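Local coordinates for Lmo2125 protein (PDB 5TU0), which binds maltose and probably delivers it to a membrane transporter for uptake into the cell, at residues Pro240-Ala243 and Ala244-Glu248; Asp226-Lys230 and Gly231-Ala235; Gln301-Leu304 and Tyr305-Asn309. The protein carries 2 engineered substitutions. One frame throughout, in Å; residues are numbered along the deposited sequence. Where two conformers were deposited one is given.

In the fold
Contact 2 ends helix 217-229 and leads into strand 235-238; contact 1 follows that strand and starts helix 243-248. The two are therefore in series, their centres about 13 Å apart, and they touch: Y246 CE1 of contact 1 lies 3.7 Å from F228 CD2 of contact 2, the rings meeting edge-to-face. Contact 1 alone reaches the ligand, through W241, which lines the maltose pocket together with D70, E114 and Y164. Contact 3, the end of helix 298-308, has its centre about 17 Å from that of contact 1, with nearest atoms about 5 Å apart. The side chain of T308 lies about 12 Å from a bound glucose. Centres of contacts 2 and 3 are about 29 Å apart.

Contact 1: residues Pro240-Ala243 and Ala244-Glu248; sequences PWSA and ANYKE. With GLC (alpha-D-glucopyranose), chain B.
The phenol ring of Y246 lies over the carbonyl of S242, whose O sits 3.5 Å above the ring plane and over its centre, while A243 CA approaches the same ring obliquely. Y119 of strand 105-121 and F228 both meet this ring edge-to-face. The second flat group, the indole of W241, serves the ligand: GLC C4 is 3.9 Å above its plane, near the ring centre, and O5 is 3.7 Å from CD1. A pyranose spread over an aromatic face is characteristic of sugar-binding pockets, and here it forms one wall of the maltose site in the solute-binding protein fold. CG of W241 lies between its backbone N and carbonyl carbon (chi1 55°), a setting that directs the indole away from the helix start and over the sugar.

Residues 240-243 form a type I turn that runs into helix 243-248, a turn closed by the bond from A243 N to P240 O. The first regular bond across the two segments runs from K247 N to A243 O, with an N-H...O angle of 156°. S242 O is held less firmly, receiving weak bonds from N245 N and Y246 N. K247 bends at chi3, which brings its CE back to 4.0 Å from A243 O. At the far end of the tyrosine, Y246 OH packs 3.4 Å from S242 CB and hydrogen-bonds Q225 NE2, so this buried hydroxyl is satisfied. Between P240 O and A244 N, where a direct helical bond might be expected, the chain has opened to 4.7 Å. A water fills the step, donating to P240 O at 2.7 Å and accepting from A244 N at 2.9 Å.

Contact 2: residues Asp226-Lys230 and Gly231-Ala235; sequences DQFVK and GKAAA
Q227 starts against A233, CB to CB at 4.0 Å, and then bends at chi2 (-67°), which turns its amide toward K232. There Q227 NE2 lies 3.2 Å from K232 CB, with K232 CD also near, and the glutamine crosses the lysine chain at a slant. Q227 OE1 takes a hydrogen bond from a water at 3.1 Å, and the same water accepts from K232 NZ at 2.7 Å, so the amide and the ammonium tip are joined through solvent.

The backbone beneath is a Schellman motif ending helix 217-229. K232 N donates to Q227 O at 2.8 Å and G231 N to F228 O at 3.1 Å, with G231 at positive phi (71°) as the C-prime residue. Q227 O also accepts from A233 N, which comes from above the carbonyl plane. A second water donates to both F228 O and A233 O, tying the last turn to the outgoing chain. K230 NZ forms a salt bridge with D226 OD1 at 3.0 Å, though its hydrogen-bond geometry is weak.

Past the cap the chain joins the sheet: A234 bonds N121 through the backbone, and A235, opening strand 235-238, bonds G155 and L157. F228 packs on Y119 of strand 105-121, whereas Q227 and A233 both rest on L157 of strand 156-157.

Contact 3: residues Gln301-Leu304 and Tyr305-Asn309; sequences QETL and YDMTN
Residues 301-304 and 305-308 are successive turns of helix 298-308, joined by four bonds of i to i+4 spacing: Y305 N to Q301 O, D306 N to E302 O, M307 N to T303 O and T308 N to L304 O (2.9 Å). N309 then leaves the helix with a phi of 67°, although its N still reaches Y305 O at 2.9 Å.

The carbonyl of L304 carries the main side-chain interaction. T308 OG1 donates to L304 O at 2.7 Å, so this oxygen is gripped by both the amide and the hydroxyl of one residue. OG1 stands between the backbone N and the carbonyl carbon of T308 (chi1 66°), which folds it back over the preceding turn, where it meets the carbonyl from above its plane. The hydroxyl is also hydrogen-bonded to E310 N, just beyond the helix. L304 CD1 packs against both branches of T308, 3.7 Å from OG1 and 4.0 Å from CG2, the two side chains crossing at an angle.

Outside the two turns, T303 and L304 face Y22 of helix 17-34. Y305 OH hydrogen-bonds T329 OG1, while the Q301 amide holds N314 N and A111 O. A threonine hydroxyl bonded to the carbonyl four residues back is a familiar helix feature; here it marks the C-terminal turn, where a positive-phi asparagine ends helix 298-308 just before strand 311-312.

Contact 1: residues Pro240-Ala243 and Ala244-Glu248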
loop_
_atom_site.group_PDB
_atom_site.type_symbol
_atom_site.label_atom_id
_atom_site.label_comp_id
_atom_site.label_asym_id
_atom_site.label_seq_id
_atom_site.Cartn_x
_atom_site.Cartn_y
_atom_site.Cartn_z
ATOM N N PRO A 240 3.016 -3.698 -6.454
ATOM C CA PRO A 240 2.633 -4.957 -7.123
ATOM C C PRO A 240 1.670 -4.755 -8.297
ATOM O O PRO A 240 1.677 -5.531 -9.264
ATOM C CB PRO A 240 1.938 -5.741 -6.001
ATOM C CG PRO A 240 2.576 -5.250 -4.767
ATOM C CD PRO A 240 2.818 -3.787 -4.996
ATOM N N TRP A 241 0.862 -3.702 -8.218
ATOM C CA TRP A 241 -0.122 -3.398 -9.273
ATOM C C TRP A 241 0.500 -3.180 -10.659
ATOM O O TRP A 241 -0.175 -3.359 -11.655
ATOM C CB TRP A 241 -0.987 -2.179 -8.889
ATOM C CG TRP A 241 -0.198 -0.945 -8.558
ATOM C CD1 TRP A 241 0.269 -0.016 -9.433
ATOM C CD2 TRP A 241 0.229 -0.524 -7.252
ATOM N NE1 TRP A 241 0.963 0.961 -8.754
ATOM C CE2 TRP A 241 0.948 0.677 -7.416
ATOM C CE3 TRP A 241 0.068 -1.047 -5.957
ATOM C CZ2 TRP A 241 1.514 1.374 -6.339
ATOM C CZ3 TRP A 241 0.625 -0.345 -4.879
ATOM C CH2 TRP A 241 1.343 0.850 -5.084
ATOM N N SER A 242 1.778 -2.810 -10.718
ATOM C CA SER A 242 2.439 -2.567 -12.007
ATOM C C SER A 242 2.953 -3.825 -12.744
ATOM O O SER A 242 3.243 -3.762 -13.940
ATOM C CB SER A 242 3.625 -1.625 -11.816
ATOM O OG SER A 242 3.212 -0.399 -11.268
ATOM N N ALA A 243 3.102 -4.941 -12.029
ATOM C CA ALA A 243 3.649 -6.176 -12.625
ATOM C C ALA A 243 2.904 -6.599 -13.898
ATOM O O ALA A 243 3.536 -6.891 -14.916
ATOM C CB ALA A 243 3.653 -7.303 -11.605
ATOM N N ALA A 244 1.575 -6.595 -13.842
ATOM C CA ALA A 244 0.739 -6.944 -14.994
ATOM C C ALA A 244 1.180 -6.194 -16.260
ATOM O O ALA A 244 1.270 -6.795 -17.326
ATOM C CB ALA A 244 -0.732 -6.661 -14.694
ATOM N N ASN A 245 1.460 -4.894 -16.133
ATOM C CA ASN A 245 1.931 -4.074 -17.268
ATOM C C ASN A 245 3.276 -4.526 -17.798
ATOM O O ASN A 245 3.515 -4.493 -19.006
ATOM C CB ASN A 245 2.067 -2.594 -16.876
ATOM C CG ASN A 245 0.746 -1.954 -16.523
ATOM O OD1 ASN A 245 -0.299 -2.364 -17.007
ATOM N ND2 ASN A 245 0.789 -0.926 -15.689
ATOM N N TYR A 246 4.178 -4.917 -16.905
ATOM C CA TYR A 246 5.501 -5.359 -17.350
ATOM C C TYR A 246 5.390 -6.718 -18.032
ATOM O O TYR A 246 6.159 -7.008 -18.933
ATOM C CB TYR A 246 6.513 -5.381 -16.198
ATOM C CG TYR A 246 6.534 -4.105 -15.371
ATOM C CD1 TYR A 246 6.369 -2.858 -15.968
ATOM C CD2 TYR A 246 6.772 -4.149 -14.003
ATOM C CE1 TYR A 246 6.391 -1.698 -15.223
ATOM C CE2 TYR A 246 6.802 -2.986 -13.242
ATOM C CZ TYR A 246 6.611 -1.764 -13.861
ATOM O OH TYR A 246 6.634 -0.608 -13.127
ATOM N N LYS A 247 4.438 -7.544 -17.582
ATOM C CA LYS A 247 4.170 -8.849 -18.222
ATOM C C LYS A 247 3.598 -8.629 -19.626
ATOM O O LYS A 247 4.005 -9.303 -20.572
ATOM C CB LYS A 247 3.215 -9.708 -17.384
ATOM C CG LYS A 247 3.841 -10.216 -16.097
ATOM C CD LYS A 247 2.939 -11.154 -15.299
ATOM C CE LYS A 247 1.765 -10.423 -14.684
ATOM N NZ LYS A 247 0.976 -11.301 -13.775
ATOM N N GLU A 248 2.672 -7.676 -19.752
ATOM C CA GLU A 248 2.082 -7.312 -21.057
ATOM C C GLU A 248 3.141 -6.803 -22.042
ATOM O O GLU A 248 3.081 -7.106 -23.231
ATOM C CB GLU A 248 1.010 -6.227 -20.894
ATOM C CG GLU A 248 -0.301 -6.680 -20.256
ATOM C CD GLU A 248 -1.190 -7.502 -21.183
ATOM O OE1 GLU A 248 -0.721 -7.947 -22.261
ATOM O OE2 GLU A 248 -2.377 -7.705 -20.826
HETATM C C1 GLC B . -3.710 1.243 -8.827
HETATM C C2 GLC B . -3.888 0.278 -7.650
HETATM C C3 GLC B . -3.849 0.984 -6.294
HETATM C C4 GLC B . -2.706 1.986 -6.190
HETATM C C5 GLC B . -2.685 2.906 -7.408
HETATM C C6 GLC B . -1.517 3.887 -7.342
HETATM O O1 GLC B . -4.912 2.001 -9.036
HETATM O O2 GLC B . -5.139 -0.406 -7.788
HETATM O O3 GLC B . -3.699 0.008 -5.257
HETATM O O4 GLC B . -2.881 2.754 -4.989
HETATM O O5 GLC B . -2.598 2.119 -8.603
HETATM O O6 GLC B . -1.166 4.356 -8.651
HETATM O O HOH W 1 0.244 -6.598 -11.292
#

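Contact 2: residues Asp226-Lys230 and Gly231-Ala235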
loop_
_atom_site.group_PDB
_atom_site.type_symbol
_atom_site.label_atom_id
_atom_site.label_comp_id
_atom_site.label_asym_id
_atom_site.label_seq_id
_atom_site.Cartn_x
_atom_site.Cartn_y
_atom_site.Cartn_z
ATOM N N ASP A 226 7.699 4.638 -18.602
ATOM C CA ASP A 226 8.166 4.674 -19.971
ATOM C C ASP A 226 9.630 4.196 -20.030
ATOM O O ASP A 226 9.980 3.392 -20.900
ATOM C CB ASP A 226 8.012 6.093 -20.546
ATOM C CG ASP A 226 8.360 6.175 -22.023
ATOM O OD1 ASP A 226 7.667 5.523 -22.842
ATOM O OD2 ASP A 226 9.297 6.933 -22.368
ATOM N N GLN A 227 10.475 4.675 -19.107
ATOM C CA GLN A 227 11.902 4.270 -19.086
ATOM C C GLN A 227 12.083 2.780 -18.772
ATOM O O GLN A 227 12.870 2.079 -19.427
ATOM C CB GLN A 227 12.709 5.110 -18.089
ATOM C CG GLN A 227 12.762 6.599 -18.422
ATOM C CD GLN A 227 13.541 6.906 -19.691
ATOM O OE1 GLN A 227 13.025 7.558 -20.608
ATOM N NE2 GLN A 227 14.776 6.443 -19.755
ATOM N N PHE A 228 11.367 2.284 -17.773
ATOM C CA PHE A 228 11.496 0.878 -17.427
ATOM C C PHE A 228 10.960 -0.049 -18.540
ATOM O O PHE A 228 11.634 -1.010 -18.934
ATOM C CB PHE A 228 10.802 0.583 -16.102
ATOM C CG PHE A 228 11.101 -0.779 -15.568
ATOM C CD1 PHE A 228 12.353 -1.075 -15.077
ATOM C CD2 PHE A 228 10.124 -1.775 -15.555
ATOM C CE1 PHE A 228 12.644 -2.334 -14.590
ATOM C CE2 PHE A 228 10.407 -3.041 -15.055
ATOM C CZ PHE A 228 11.666 -3.318 -14.567
ATOM N N VAL A 229 9.765 0.256 -19.054
ATOM C CA VAL A 229 9.122 -0.560 -20.111
ATOM C C VAL A 229 9.895 -0.529 -21.435
ATOM O O VAL A 229 9.764 -1.450 -22.253
ATOM C CB VAL A 229 7.623 -0.181 -20.306
ATOM C CG1 VAL A 229 7.010 -0.888 -21.500
ATOM C CG2 VAL A 229 6.831 -0.536 -19.056
ATOM N N LYS A 230 10.717 0.499 -21.643
ATOM C CA LYS A 230 11.521 0.575 -22.862
ATOM C C LYS A 230 12.961 0.113 -22.673
ATOM O O LYS A 230 13.786 0.280 -23.572
ATOM C CB LYS A 230 11.461 1.988 -23.458
ATOM C CG LYS A 230 10.094 2.286 -24.038
ATOM C CD LYS A 230 9.984 3.691 -24.586
ATOM C CE LYS A 230 8.643 3.874 -25.274
ATOM N NZ LYS A 230 8.451 5.282 -25.708
ATOM N N GLY A 231 13.260 -0.495 -21.525
ATOM C CA GLY A 231 14.610 -1.010 -21.275
ATOM C C GLY A 231 15.693 0.042 -21.038
ATOM O O GLY A 231 16.864 -0.220 -21.294
ATOM N N LYS A 232 15.307 1.217 -20.538
ATOM C CA LYS A 232 16.254 2.321 -20.282
ATOM C C LYS A 232 16.544 2.556 -18.790
ATOM O O LYS A 232 17.481 3.278 -18.449
ATOM C CB LYS A 232 15.725 3.588 -20.933
ATOM C CG LYS A 232 15.548 3.447 -22.440
ATOM C CD LYS A 232 14.925 4.682 -23.050
ATOM C CE LYS A 232 14.842 4.536 -24.558
ATOM N NZ LYS A 232 14.314 5.781 -25.170
ATOM N N ALA A 233 15.703 1.997 -17.912
ATOM C CA ALA A 233 15.931 2.045 -16.468
ATOM C C ALA A 233 16.159 0.609 -16.018
ATOM O O ALA A 233 15.366 -0.280 -16.357
ATOM C CB ALA A 233 14.741 2.650 -15.741
ATOM N N ALA A 234 17.230 0.378 -15.265
ATOM C CA ALA A 234 17.587 -0.974 -14.807
ATOM C C ALA A 234 16.802 -1.450 -13.588
ATOM O O ALA A 234 16.541 -2.654 -13.453
ATOM C CB ALA A 234 19.072 -1.051 -14.518
ATOM N N ALA A 235 16.432 -0.512 -12.720
ATOM C CA ALA A 235 15.705 -0.822 -11.495
ATOM C C ALA A 235 14.863 0.362 -11.049
ATOM O O ALA A 235 15.290 1.528 -11.145
ATOM C CB ALA A 235 16.689 -1.210 -10.394
HETATM O O HOH W 2 14.354 7.829 -23.372
HETATM O O HOH W 3 13.962 -1.779 -18.083
#

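Contact 3: residues Gln301-Leu304 and Tyr305-Asn309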
loop_
_atom_site.group_PDB
_atom_site.type_symbol
_atom_site.label_atom_id
_atom_site.label_comp_id
_atom_site.label_asym_id
_atom_site.label_seq_id
_atom_site.Cartn_x
_atom_site.Cartn_y
_atom_site.Cartn_z
ATOM N N GLN A 301 -7.825 -18.413 1.636
ATOM C CA GLN A 301 -6.728 -17.475 1.378
ATOM C C GLN A 301 -5.738 -18.072 0.358
ATOM O O GLN A 301 -5.205 -17.357 -0.490
ATOM C CB GLN A 301 -6.070 -17.072 2.686
ATOM C CG GLN A 301 -6.907 -16.054 3.438
ATOM C CD GLN A 301 -6.437 -14.635 3.176
ATOM O OE1 GLN A 301 -5.473 -14.202 3.785
ATOM N NE2 GLN A 301 -7.120 -13.903 2.285
ATOM N N GLU A 302 -5.530 -19.386 0.412
ATOM C CA GLU A 302 -4.674 -20.053 -0.584
ATOM C C GLU A 302 -5.349 -20.014 -1.954
ATOM O O GLU A 302 -4.690 -19.748 -2.962
ATOM C CB GLU A 302 -4.307 -21.484 -0.167
ATOM C CG GLU A 302 -3.365 -21.478 1.022
ATOM C CD GLU A 302 -2.978 -22.845 1.542
ATOM O OE1 GLU A 302 -3.477 -23.886 1.033
ATOM O OE2 GLU A 302 -2.159 -22.852 2.484
ATOM N N THR A 303 -6.661 -20.241 -1.995
ATOM C CA THR A 303 -7.382 -20.152 -3.277
ATOM C C THR A 303 -7.300 -18.709 -3.829
ATOM O O THR A 303 -7.130 -18.508 -5.035
ATOM C CB THR A 303 -8.850 -20.580 -3.145
ATOM O OG1 THR A 303 -8.899 -21.937 -2.685
ATOM C CG2 THR A 303 -9.577 -20.464 -4.475
ATOM N N LEU A 304 -7.405 -17.719 -2.948
ATOM C CA LEU A 304 -7.286 -16.315 -3.389
ATOM C C LEU A 304 -5.965 -16.111 -4.122
ATOM O O LEU A 304 -5.939 -15.555 -5.223
ATOM C CB LEU A 304 -7.371 -15.341 -2.209
ATOM C CG LEU A 304 -7.170 -13.854 -2.554
ATOM C CD1 LEU A 304 -8.296 -13.331 -3.427
ATOM C CD2 LEU A 304 -7.044 -13.039 -1.276
ATOM N N TYR A 305 -4.872 -16.563 -3.516
ATOM C CA TYR A 305 -3.556 -16.418 -4.133
ATOM C C TYR A 305 -3.466 -17.189 -5.446
ATOM O O TYR A 305 -2.894 -16.713 -6.430
ATOM C CB TYR A 305 -2.438 -16.880 -3.195
ATOM C CG TYR A 305 -1.076 -16.766 -3.844
ATOM C CD1 TYR A 305 -0.454 -15.526 -3.969
ATOM C CD2 TYR A 305 -0.427 -17.884 -4.365
ATOM C CE1 TYR A 305 0.776 -15.400 -4.588
ATOM C CE2 TYR A 305 0.810 -17.763 -4.984
ATOM C CZ TYR A 305 1.405 -16.508 -5.081
ATOM O OH TYR A 305 2.627 -16.362 -5.680
ATOM N N ASP A 306 -4.025 -18.394 -5.446
ATOM C CA ASP A 306 -4.018 -19.208 -6.640
ATOM C C ASP A 306 -4.722 -18.521 -7.816
ATOM O O ASP A 306 -4.248 -18.594 -8.939
ATOM C CB ASP A 306 -4.690 -20.569 -6.368
ATOM C CG ASP A 306 -3.841 -21.506 -5.505
ATOM O OD1 ASP A 306 -2.622 -21.300 -5.363
ATOM O OD2 ASP A 306 -4.398 -22.498 -4.988
ATOM N N MET A 307 -5.824 -17.842 -7.524
ATOM C CA MET A 307 -6.642 -17.184 -8.533
ATOM C C MET A 307 -6.176 -15.807 -8.998
ATOM O O MET A 307 -6.299 -15.464 -10.175
ATOM C CB MET A 307 -8.052 -17.024 -7.959
ATOM C CG MET A 307 -8.757 -18.347 -7.759
ATOM S SD MET A 307 -9.088 -19.124 -9.340
ATOM C CE MET A 307 -10.355 -18.043 -9.991
ATOM N N THR A 308 -5.617 -15.039 -8.077
ATOM C CA THR A 308 -5.303 -13.615 -8.332
ATOM C C THR A 308 -3.861 -13.186 -8.183
ATOM O O THR A 308 -3.526 -12.095 -8.605
ATOM C CB THR A 308 -6.096 -12.743 -7.336
ATOM O OG1 THR A 308 -5.617 -12.985 -6.005
ATOM C CG2 THR A 308 -7.582 -13.054 -7.403
ATOM N N ASN A 309 -3.028 -14.028 -7.577
ATOM C CA ASN A 309 -1.626 -13.710 -7.282
ATOM C C ASN A 309 -1.472 -12.597 -6.233
ATOM O O ASN A 309 -0.378 -12.089 -6.046
ATOM C CB ASN A 309 -0.784 -13.401 -8.548
ATOM C CG ASN A 309 -0.438 -14.647 -9.346
ATOM O OD1 ASN A 309 0.442 -14.613 -10.195
ATOM N ND2 ASN A 309 -1.112 -15.749 -9.072
#